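PDB 3OYR: trans-isoprenyl diphosphate synthase from Caulobacter crescentus, which probably makes octaprenyl diphosphate from farnesyl diphosphate and isopentenyl diphosphate, supplying the side-chain precursor of isoprenoid quinones. Local coordinates for residues 235-240 with 288-293; 250-255 with 277-282; 261-266 with 304-309. One frame throughout, in Å; residues are numbered along the deposited sequence.

Interaction 1 (235-240 with 288-293); sequences LDYGGA and ADFRRA
Tyr237 and Phe290 carry the apolar part of this buried contact between the C-terminal end of helix 211-238 and helix 287-299. The two rings cross at a slant, CD1 of Tyr237 lying 3.9 Å from CE1 of Phe290. Seen from Phe290, the tyrosine carbon sits at the ring edge, close to its plane. Phe290 reaches this far because its CG stands opposite the backbone nitrogen (chi1 173°), which sends the ring out from its helix. Ala293, one turn further along, points its CB toward the tyrosine, 4.5 Å from Tyr237 CE1. Phe252 packs against Tyr237, Phe290 and Ala293 and so fills in this aromatic patch.

The far carbon of the phenylalanine ring, CZ, packs loosely against backbone carbonyls of the last helical turn, 4.1 Å from Asp236 O and 4.2 Å from Tyr237 O. This turn carries Asp236, which together with Asp232 belongs to the second aspartate-rich motif of trans-prenyltransferases. Asp236 is a known calcium ligand of this protein, although in this chain its side chain remains about 4 Å from the bound calcium ion and does not coordinate it.

Polar contacts are made with neighbouring parts of the chain. Asp236 OD2 accepts a hydrogen bond from Asp251 N, which fixes the carboxylate from the side of helix 250-254. Tyr237 O accepts a hydrogen bond from Arg294 NE; the Phe290 ring is only a packing neighbour of that oxygen. Gly239 N closes the helix on Leu235 O at 2.8 Å.

Interaction 2 (250-255 with 277-282); sequences DDFREG and ERAIGR
Phe252 sets its CG opposite the backbone nitrogen (chi1 -176°), while Ile280 holds CG1 opposite its carbonyl carbon and then turns CD1 by its second torsion (chi2 -75°); together these turns bring the phenylalanine ring obliquely against the delta-methyl of the isoleucine. The contact joins two short helices, 250-254 and 273-281, in the all-helical isoprenoid synthase fold, just beyond the second aspartate-rich motif. Ile280 CD1 lies 3.7 Å from Phe252 CD1 and 3.8 Å from Phe252 CE1, while the far ring carbon, Phe252 CZ, touches Ala279 CB at 3.8 Å. Asp289 of helix 287-299 also touches the ring. Replacing Phe252 with alanine would probably open a gap between the helices and leave the Ile280 delta-methyl and Ala279 CB without their aromatic partner.

Beside the ring, the backbones come close: CA of Gly255 is 4.7 Å from CA of Ile280. Gly255 ends helix 250-254 in a Schellman motif with positive phi (75°), and a beta-carbon at this position would fall near Ile280 O. Its own carbonyl oxygen, Gly255 O, packs 3.8 Å from Ile280 CG2. Gln285 NE2 bridges the two segments, donating to both Phe252 O and Ala279 O. The second helix widens into a pi-type turn, in which Arg282 N reaches back to Glu277 O at 2.8 Å.

Interaction 3 (261-266 with 304-309); sequences LLLAIA and DATLDL
Leu263 meets Ala305 and Thr306 through a single methyl group. Its CD1 projects from helix 259-267 and packs 3.9 Å from Ala305 CB and 3.8 Å from Thr306 OG1, so the close part of the contact is one branch resting against two adjacent residues of helix 302-320. The leucine has CG opposite the carbonyl carbon (chi1 -71°) and the rest of the side chain extended, which carries the methyl across the gap between backbones whose nearest alpha-carbons, Leu263 CA and Ala305 CA, are 8.0 Å apart. The threonine oxygen is only a van der Waals neighbour of the methyl; its polar need is met within its own helix, by a hydrogen bond with Ala302 O. Thr306 is buried, and its side chain also packs on Leu230 and Pro260.

Away from this point the two helices separate. Leu309, one turn beyond Ala305, comes no nearer than 6.5 Å, between its CD2 and Leu263 CD1, and packs instead on Leu230 and Leu259. Asp304 and Asp308 face solvent, as does Ala266; Asp308 OD2 forms a salt bridge to Arg19 NH2. Leu261 points away from 304-309 and is buried against Trp276 and Ile297; Ala264, also buried, meets Ile297.

The contact is plain helix-to-helix packing in the all-alpha isoprenoid synthase fold, where helix 302-320 also lies against helix 211-238, the bearer of the second aspartate-rich motif with Asp232 and Asp236.

In the fold
From the N terminus, helix 211-238 opens the first loop, which interaction 1 closes when 288-293 returns to 235-240. Interaction 2 is nested inside it, since 250-255 and 277-282 both lie between those segments. Interaction 3 crosses both: 261-266 falls within their loops, but 304-309 comes after each has closed. The contacts also touch one another. Phe252 CE2 lies 3.5 Å from Phe290 N, Ile280 CD1 meets Leu261 CD2, and Tyr237 OH packs on Leu261 CB. The short helices 250-254, 259-267 and 273-281 are thus tied to helices 287-299 and 302-320 and to the end of helix 211-238 beside the metal site.

Interaction 1 (235-240 with 288-293)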
loop_
_atom_site.group_PDB
_atom_site.type_symbol
_atom_site.label_atom_id
_atom_site.label_comp_id
_atom_site.label_asym_id
_atom_site.label_seq_id
_atom_site.Cartn_x
_atom_site.Cartn_y
_atom_site.Cartn_z
ATOM N N LEU B 235 -2.990 -26.383 -5.472
ATOM C CA LEU B 235 -4.169 -26.402 -4.588
ATOM C C LEU B 235 -5.392 -25.693 -5.175
ATOM O O LEU B 235 -6.526 -26.031 -4.850
ATOM C CB LEU B 235 -3.835 -25.839 -3.192
ATOM C CG LEU B 235 -3.134 -26.804 -2.241
ATOM C CD1 LEU B 235 -2.719 -26.099 -0.966
ATOM C CD2 LEU B 235 -4.025 -28.016 -1.923
ATOM N N ASP B 236 -5.170 -24.724 -6.056
ATOM C CA ASP B 236 -6.279 -24.022 -6.676
ATOM C C ASP B 236 -7.147 -24.953 -7.535
ATOM O O ASP B 236 -8.357 -24.766 -7.645
ATOM C CB ASP B 236 -5.792 -22.851 -7.514
ATOM C CG ASP B 236 -6.811 -21.710 -7.562
ATOM O OD1 ASP B 236 -7.077 -21.095 -6.507
ATOM O OD2 ASP B 236 -7.348 -21.433 -8.652
ATOM N N TYR B 237 -6.518 -25.951 -8.139
ATOM C CA TYR B 237 -7.250 -26.950 -8.901
ATOM C C TYR B 237 -7.636 -28.145 -8.036
ATOM O O TYR B 237 -8.785 -28.567 -8.053
ATOM C CB TYR B 237 -6.451 -27.371 -10.145
ATOM C CG TYR B 237 -6.422 -26.284 -11.197
ATOM C CD1 TYR B 237 -7.476 -26.145 -12.101
ATOM C CD2 TYR B 237 -5.369 -25.366 -11.265
ATOM C CE1 TYR B 237 -7.479 -25.146 -13.057
ATOM C CE2 TYR B 237 -5.358 -24.364 -12.231
ATOM C CZ TYR B 237 -6.429 -24.269 -13.126
ATOM O OH TYR B 237 -6.466 -23.300 -14.088
ATOM N N GLY B 238 -6.689 -28.648 -7.250
ATOM C CA GLY B 238 -6.864 -29.891 -6.505
ATOM C C GLY B 238 -7.398 -29.828 -5.083
ATOM O O GLY B 238 -7.697 -30.868 -4.493
ATOM N N GLY B 239 -7.517 -28.630 -4.516
ATOM C CA GLY B 239 -7.971 -28.489 -3.123
ATOM C C GLY B 239 -9.474 -28.333 -2.961
ATOM O O GLY B 239 -10.191 -28.091 -3.930
ATOM N N ALA B 240 -9.953 -28.469 -1.729
ATOM C CA ALA B 240 -11.367 -28.218 -1.429
ATOM C C ALA B 240 -11.526 -26.860 -0.778
ATOM O O ALA B 240 -10.753 -26.494 0.116
ATOM C CB ALA B 240 -11.934 -29.292 -0.526
ATOM N N ALA B 288 -19.230 -25.926 -15.411
ATOM C CA ALA B 288 -18.848 -27.205 -16.018
ATOM C C ALA B 288 -17.448 -27.180 -16.637
ATOM O O ALA B 288 -16.758 -28.206 -16.661
ATOM C CB ALA B 288 -19.885 -27.632 -17.062
ATOM N N ASP B 289 -17.045 -26.012 -17.135
ATOM C CA ASP B 289 -15.702 -25.808 -17.689
ATOM C C ASP B 289 -14.601 -26.037 -16.637
ATOM O O ASP B 289 -13.541 -26.585 -16.965
ATOM C CB ASP B 289 -15.562 -24.413 -18.324
ATOM C CG ASP B 289 -16.350 -24.265 -19.626
ATOM O OD1 ASP B 289 -17.219 -23.375 -19.692
ATOM O OD2 ASP B 289 -16.106 -25.028 -20.586
ATOM N N PHE B 290 -14.862 -25.631 -15.388
ATOM C CA PHE B 290 -13.907 -25.849 -14.297
ATOM C C PHE B 290 -13.714 -27.328 -13.962
ATOM O O PHE B 290 -12.578 -27.778 -13.817
ATOM C CB PHE B 290 -14.230 -25.029 -13.032
ATOM C CG PHE B 290 -13.350 -25.381 -11.850
ATOM C CD1 PHE B 290 -11.963 -25.216 -11.917
ATOM C CD2 PHE B 290 -13.902 -25.910 -10.689
ATOM C CE1 PHE B 290 -11.144 -25.582 -10.849
ATOM C CE2 PHE B 290 -13.093 -26.261 -9.606
ATOM C CZ PHE B 290 -11.708 -26.095 -9.685
ATOM N N ARG B 291 -14.815 -28.069 -13.843
ATOM C CA ARG B 291 -14.757 -29.511 -13.584
ATOM C C ARG B 291 -13.988 -30.261 -14.669
ATOM O O ARG B 291 -13.230 -31.178 -14.361
ATOM C CB ARG B 291 -16.160 -30.107 -13.430
ATOM C CG ARG B 291 -16.693 -30.130 -11.996
ATOM C CD ARG B 291 -17.512 -28.884 -11.653
ATOM N NE ARG B 291 -18.685 -28.727 -12.521
ATOM C CZ ARG B 291 -19.729 -27.942 -12.257
ATOM N NH1 ARG B 291 -19.774 -27.235 -11.131
ATOM N NH2 ARG B 291 -20.738 -27.870 -13.117
ATOM N N ARG B 292 -14.185 -29.854 -15.924
ATOM C CA ARG B 292 -13.444 -30.401 -17.062
ATOM C C ARG B 292 -11.943 -30.089 -16.969
ATOM O O ARG B 292 -11.104 -30.960 -17.230
ATOM C CB ARG B 292 -14.013 -29.871 -18.381
ATOM N N ALA B 293 -11.616 -28.855 -16.586
ATOM C CA ALA B 293 -10.223 -28.421 -16.431
ATOM C C ALA B 293 -9.508 -29.137 -15.281
ATOM O O ALA B 293 -8.393 -29.633 -15.458
ATOM C CB ALA B 293 -10.150 -26.907 -16.252
#

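Interaction 2 (250-255 with 277-282)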
loop_
_atom_site.group_PDB
_atom_site.type_symbol
_atom_site.label_atom_id
_atom_site.label_comp_id
_atom_site.label_asym_id
_atom_site.label_seq_id
_atom_site.Cartn_x
_atom_site.Cartn_y
_atom_site.Cartn_z
ATOM N N ASP B 250 -10.561 -20.209 -8.561
ATOM C CA ASP B 250 -10.417 -18.760 -8.784
ATOM C C ASP B 250 -9.524 -18.427 -9.986
ATOM O O ASP B 250 -9.925 -17.614 -10.800
ATOM C CB ASP B 250 -9.931 -18.019 -7.527
ATOM C CG ASP B 250 -11.075 -17.622 -6.586
ATOM O OD1 ASP B 250 -12.257 -17.848 -6.941
ATOM O OD2 ASP B 250 -10.786 -17.079 -5.488
ATOM N N ASP B 251 -8.354 -19.072 -10.105
ATOM C CA ASP B 251 -7.430 -18.829 -11.231
ATOM C C ASP B 251 -8.121 -19.146 -12.554
ATOM O O ASP B 251 -8.132 -18.310 -13.461
ATOM C CB ASP B 251 -6.128 -19.650 -11.131
ATOM C CG ASP B 251 -5.280 -19.315 -9.884
ATOM O OD1 ASP B 251 -5.366 -18.190 -9.330
ATOM O OD2 ASP B 251 -4.512 -20.206 -9.459
ATOM N N PHE B 252 -8.711 -20.341 -12.639
ATOM C CA PHE B 252 -9.415 -20.767 -13.839
ATOM C C PHE B 252 -10.553 -19.816 -14.214
ATOM O O PHE B 252 -10.628 -19.365 -15.357
ATOM C CB PHE B 252 -9.923 -22.216 -13.738
ATOM C CG PHE B 252 -10.580 -22.702 -15.007
ATOM C CD1 PHE B 252 -9.805 -23.043 -16.117
ATOM C CD2 PHE B 252 -11.969 -22.774 -15.111
ATOM C CE1 PHE B 252 -10.396 -23.459 -17.311
ATOM C CE2 PHE B 252 -12.575 -23.195 -16.298
ATOM C CZ PHE B 252 -11.787 -23.545 -17.400
ATOM N N ARG B 253 -11.415 -19.496 -13.254
ATOM C CA ARG B 253 -12.508 -18.558 -13.496
ATOM C C ARG B 253 -12.078 -17.096 -13.773
ATOM O O ARG B 253 -12.822 -16.355 -14.414
ATOM C CB ARG B 253 -13.566 -18.655 -12.385
ATOM C CG ARG B 253 -14.542 -19.819 -12.587
ATOM C CD ARG B 253 -15.582 -19.944 -11.477
ATOM N NE ARG B 253 -15.151 -20.856 -10.418
ATOM C CZ ARG B 253 -14.572 -20.477 -9.280
ATOM N NH1 ARG B 253 -14.350 -19.194 -9.029
ATOM N NH2 ARG B 253 -14.215 -21.386 -8.385
ATOM N N GLU B 254 -10.883 -16.696 -13.323
ATOM C CA GLU B 254 -10.297 -15.377 -13.666
ATOM C C GLU B 254 -9.643 -15.383 -15.049
ATOM O O GLU B 254 -9.300 -14.329 -15.583
ATOM C CB GLU B 254 -9.234 -14.942 -12.637
ATOM C CG GLU B 254 -9.770 -14.380 -11.322
ATOM C CD GLU B 254 -8.883 -14.713 -10.104
ATOM O OE1 GLU B 254 -9.452 -14.963 -9.016
ATOM O OE2 GLU B 254 -7.631 -14.728 -10.220
ATOM N N GLY B 255 -9.440 -16.570 -15.609
ATOM C CA GLY B 255 -8.721 -16.716 -16.876
ATOM C C GLY B 255 -7.231 -16.534 -16.675
ATOM O O GLY B 255 -6.510 -16.097 -17.577
ATOM N N GLU B 277 -8.814 -22.163 -25.417
ATOM C CA GLU B 277 -8.994 -20.914 -26.174
ATOM C C GLU B 277 -10.298 -20.192 -25.820
ATOM O O GLU B 277 -10.311 -18.975 -25.620
ATOM C CB GLU B 277 -8.959 -21.198 -27.681
ATOM C CG GLU B 277 -8.015 -20.296 -28.485
ATOM C CD GLU B 277 -8.305 -18.805 -28.334
ATOM O OE1 GLU B 277 -9.382 -18.346 -28.779
ATOM O OE2 GLU B 277 -7.443 -18.090 -27.779
ATOM N N ARG B 278 -11.381 -20.959 -25.734
ATOM C CA ARG B 278 -12.686 -20.443 -25.343
ATOM C C ARG B 278 -12.700 -20.039 -23.867
ATOM O O ARG B 278 -13.063 -18.910 -23.536
ATOM C CB ARG B 278 -13.767 -21.494 -25.629
ATOM C CG ARG B 278 -15.207 -21.041 -25.390
ATOM C CD ARG B 278 -16.219 -22.140 -25.734
ATOM N NE ARG B 278 -16.117 -23.309 -24.855
ATOM C CZ ARG B 278 -15.629 -24.495 -25.216
ATOM N NH1 ARG B 278 -15.189 -24.703 -26.454
ATOM N NH2 ARG B 278 -15.585 -25.481 -24.334
ATOM N N ALA B 279 -12.278 -20.960 -23.001
ATOM C CA ALA B 279 -12.371 -20.784 -21.552
ATOM C C ALA B 279 -11.385 -19.771 -20.966
ATOM O O ALA B 279 -11.698 -19.126 -19.967
ATOM C CB ALA B 279 -12.230 -22.125 -20.845
ATOM N N ILE B 280 -10.208 -19.638 -21.576
ATOM C CA ILE B 280 -9.135 -18.798 -21.023
ATOM C C ILE B 280 -8.820 -17.574 -21.886
ATOM O O ILE B 280 -8.796 -16.445 -21.385
ATOM C CB ILE B 280 -7.832 -19.621 -20.780
ATOM C CG1 ILE B 280 -8.099 -20.827 -19.865
ATOM C CG2 ILE B 280 -6.692 -18.732 -20.257
ATOM C CD1 ILE B 280 -8.288 -20.501 -18.384
ATOM N N GLY B 281 -8.568 -17.811 -23.172
ATOM C CA GLY B 281 -8.202 -16.758 -24.119
ATOM C C GLY B 281 -9.323 -15.772 -24.373
ATOM O O GLY B 281 -9.119 -14.559 -24.291
ATOM N N ARG B 282 -10.509 -16.296 -24.678
ATOM C CA ARG B 282 -11.701 -15.464 -24.844
ATOM C C ARG B 282 -12.492 -15.379 -23.539
ATOM O O ARG B 282 -13.352 -14.503 -23.388
ATOM C CB ARG B 282 -12.592 -15.990 -25.971
ATOM C CG ARG B 282 -11.910 -16.116 -27.323
ATOM C CD ARG B 282 -12.943 -16.263 -28.421
ATOM N NE ARG B 282 -12.712 -17.453 -29.236
ATOM C CZ ARG B 282 -13.379 -18.598 -29.105
ATOM N NH1 ARG B 282 -14.335 -18.723 -28.192
ATOM N NH2 ARG B 282 -13.093 -19.623 -29.893
#

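Interaction 3 (261-266 with 304-309)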
loop_
_atom_site.group_PDB
_atom_site.type_symbol
_atom_site.label_atom_id
_atom_site.label_comp_id
_atom_site.label_asym_id
_atom_site.label_seq_id
_atom_site.Cartn_x
_atom_site.Cartn_y
_atom_site.Cartn_z
ATOM N N LEU B 261 -2.013 -25.374 -15.293
ATOM C CA LEU B 261 -2.738 -25.181 -16.549
ATOM C C LEU B 261 -1.829 -25.244 -17.776
ATOM O O LEU B 261 -2.160 -25.899 -18.773
ATOM C CB LEU B 261 -3.483 -23.841 -16.528
ATOM C CG LEU B 261 -4.228 -23.475 -17.814
ATOM C CD1 LEU B 261 -5.348 -24.463 -18.020
ATOM C CD2 LEU B 261 -4.752 -22.042 -17.803
ATOM N N LEU B 262 -0.696 -24.555 -17.695
ATOM C CA LEU B 262 0.287 -24.526 -18.771
ATOM C C LEU B 262 0.842 -25.919 -19.089
ATOM O O LEU B 262 0.973 -26.296 -20.266
ATOM C CB LEU B 262 1.440 -23.583 -18.418
ATOM C CG LEU B 262 1.208 -22.072 -18.319
ATOM C CD1 LEU B 262 2.532 -21.368 -17.968
ATOM C CD2 LEU B 262 0.639 -21.513 -19.612
ATOM N N LEU B 263 1.157 -26.673 -18.036
ATOM C CA LEU B 263 1.697 -28.011 -18.176
ATOM C C LEU B 263 0.654 -28.962 -18.747
ATOM O O LEU B 263 0.984 -29.757 -19.620
ATOM C CB LEU B 263 2.231 -28.541 -16.846
ATOM C CG LEU B 263 3.516 -27.924 -16.270
ATOM C CD1 LEU B 263 3.811 -28.502 -14.880
ATOM C CD2 LEU B 263 4.716 -28.119 -17.205
ATOM N N ALA B 264 -0.590 -28.852 -18.267
ATOM C CA ALA B 264 -1.715 -29.647 -18.768
ATOM C C ALA B 264 -2.012 -29.403 -20.233
ATOM O O ALA B 264 -2.251 -30.353 -20.973
ATOM C CB ALA B 264 -2.952 -29.386 -17.960
ATOM N N ILE B 265 -2.015 -28.131 -20.636
ATOM C CA ILE B 265 -2.142 -27.746 -22.043
ATOM C C ILE B 265 -1.060 -28.444 -22.883
ATOM O O ILE B 265 -1.356 -28.989 -23.951
ATOM C CB ILE B 265 -2.101 -26.196 -22.228
ATOM C CG1 ILE B 265 -3.403 -25.556 -21.725
ATOM C CG2 ILE B 265 -1.865 -25.807 -23.690
ATOM C CD1 ILE B 265 -3.353 -24.039 -21.643
ATOM N N ALA B 266 0.166 -28.470 -22.362
ATOM C CA ALA B 266 1.300 -29.104 -23.035
ATOM C C ALA B 266 1.192 -30.631 -23.173
ATOM O O ALA B 266 1.706 -31.193 -24.141
ATOM C CB ALA B 266 2.619 -28.708 -22.362
ATOM N N ASP B 304 0.859 -33.164 -10.486
ATOM C CA ASP B 304 2.012 -33.853 -9.899
ATOM C C ASP B 304 3.339 -33.212 -10.267
ATOM O O ASP B 304 4.208 -33.057 -9.410
ATOM C CB ASP B 304 2.015 -35.347 -10.247
ATOM C CG ASP B 304 1.006 -36.138 -9.429
ATOM O OD1 ASP B 304 0.419 -37.096 -9.981
ATOM O OD2 ASP B 304 0.791 -35.799 -8.239
ATOM N N ALA B 305 3.480 -32.840 -11.536
ATOM C CA ALA B 305 4.691 -32.187 -12.044
ATOM C C ALA B 305 4.957 -30.811 -11.379
ATOM O O ALA B 305 6.108 -30.467 -11.104
ATOM C CB ALA B 305 4.636 -32.063 -13.565
ATOM N N THR B 306 3.888 -30.056 -11.113
ATOM C CA THR B 306 3.938 -28.798 -10.352
ATOM C C THR B 306 4.516 -29.016 -8.950
ATOM O O THR B 306 5.441 -28.298 -8.520
ATOM C CB THR B 306 2.526 -28.175 -10.238
ATOM O OG1 THR B 306 1.994 -27.951 -11.548
ATOM C CG2 THR B 306 2.566 -26.831 -9.496
ATOM N N LEU B 307 3.987 -30.027 -8.261
ATOM C CA LEU B 307 4.458 -30.396 -6.928
ATOM C C LEU B 307 5.865 -30.993 -6.896
ATOM O O LEU B 307 6.575 -30.834 -5.890
ATOM C CB LEU B 307 3.439 -31.291 -6.195
ATOM C CG LEU B 307 2.041 -30.692 -5.917
ATOM C CD1 LEU B 307 1.108 -31.719 -5.265
ATOM C CD2 LEU B 307 2.088 -29.422 -5.066
ATOM N N ASP B 308 6.273 -31.652 -7.987
ATOM C CA ASP B 308 7.673 -32.102 -8.168
ATOM C C ASP B 308 8.619 -30.908 -8.198
ATOM O O ASP B 308 9.706 -30.930 -7.596
ATOM C CB ASP B 308 7.866 -32.891 -9.474
ATOM C CG ASP B 308 7.280 -34.304 -9.422
ATOM O OD1 ASP B 308 6.986 -34.856 -10.509
ATOM O OD2 ASP B 308 7.106 -34.865 -8.319
ATOM N N LEU B 309 8.207 -29.869 -8.906
ATOM C CA LEU B 309 8.989 -28.646 -8.978
ATOM C C LEU B 309 8.988 -27.946 -7.610
ATOM O O LEU B 309 10.029 -27.493 -7.138
ATOM C CB LEU B 309 8.461 -27.728 -10.086
ATOM C CG LEU B 309 9.233 -26.426 -10.357
ATOM C CD1 LEU B 309 10.716 -26.689 -10.638
ATOM C CD2 LEU B 309 8.603 -25.631 -11.507
#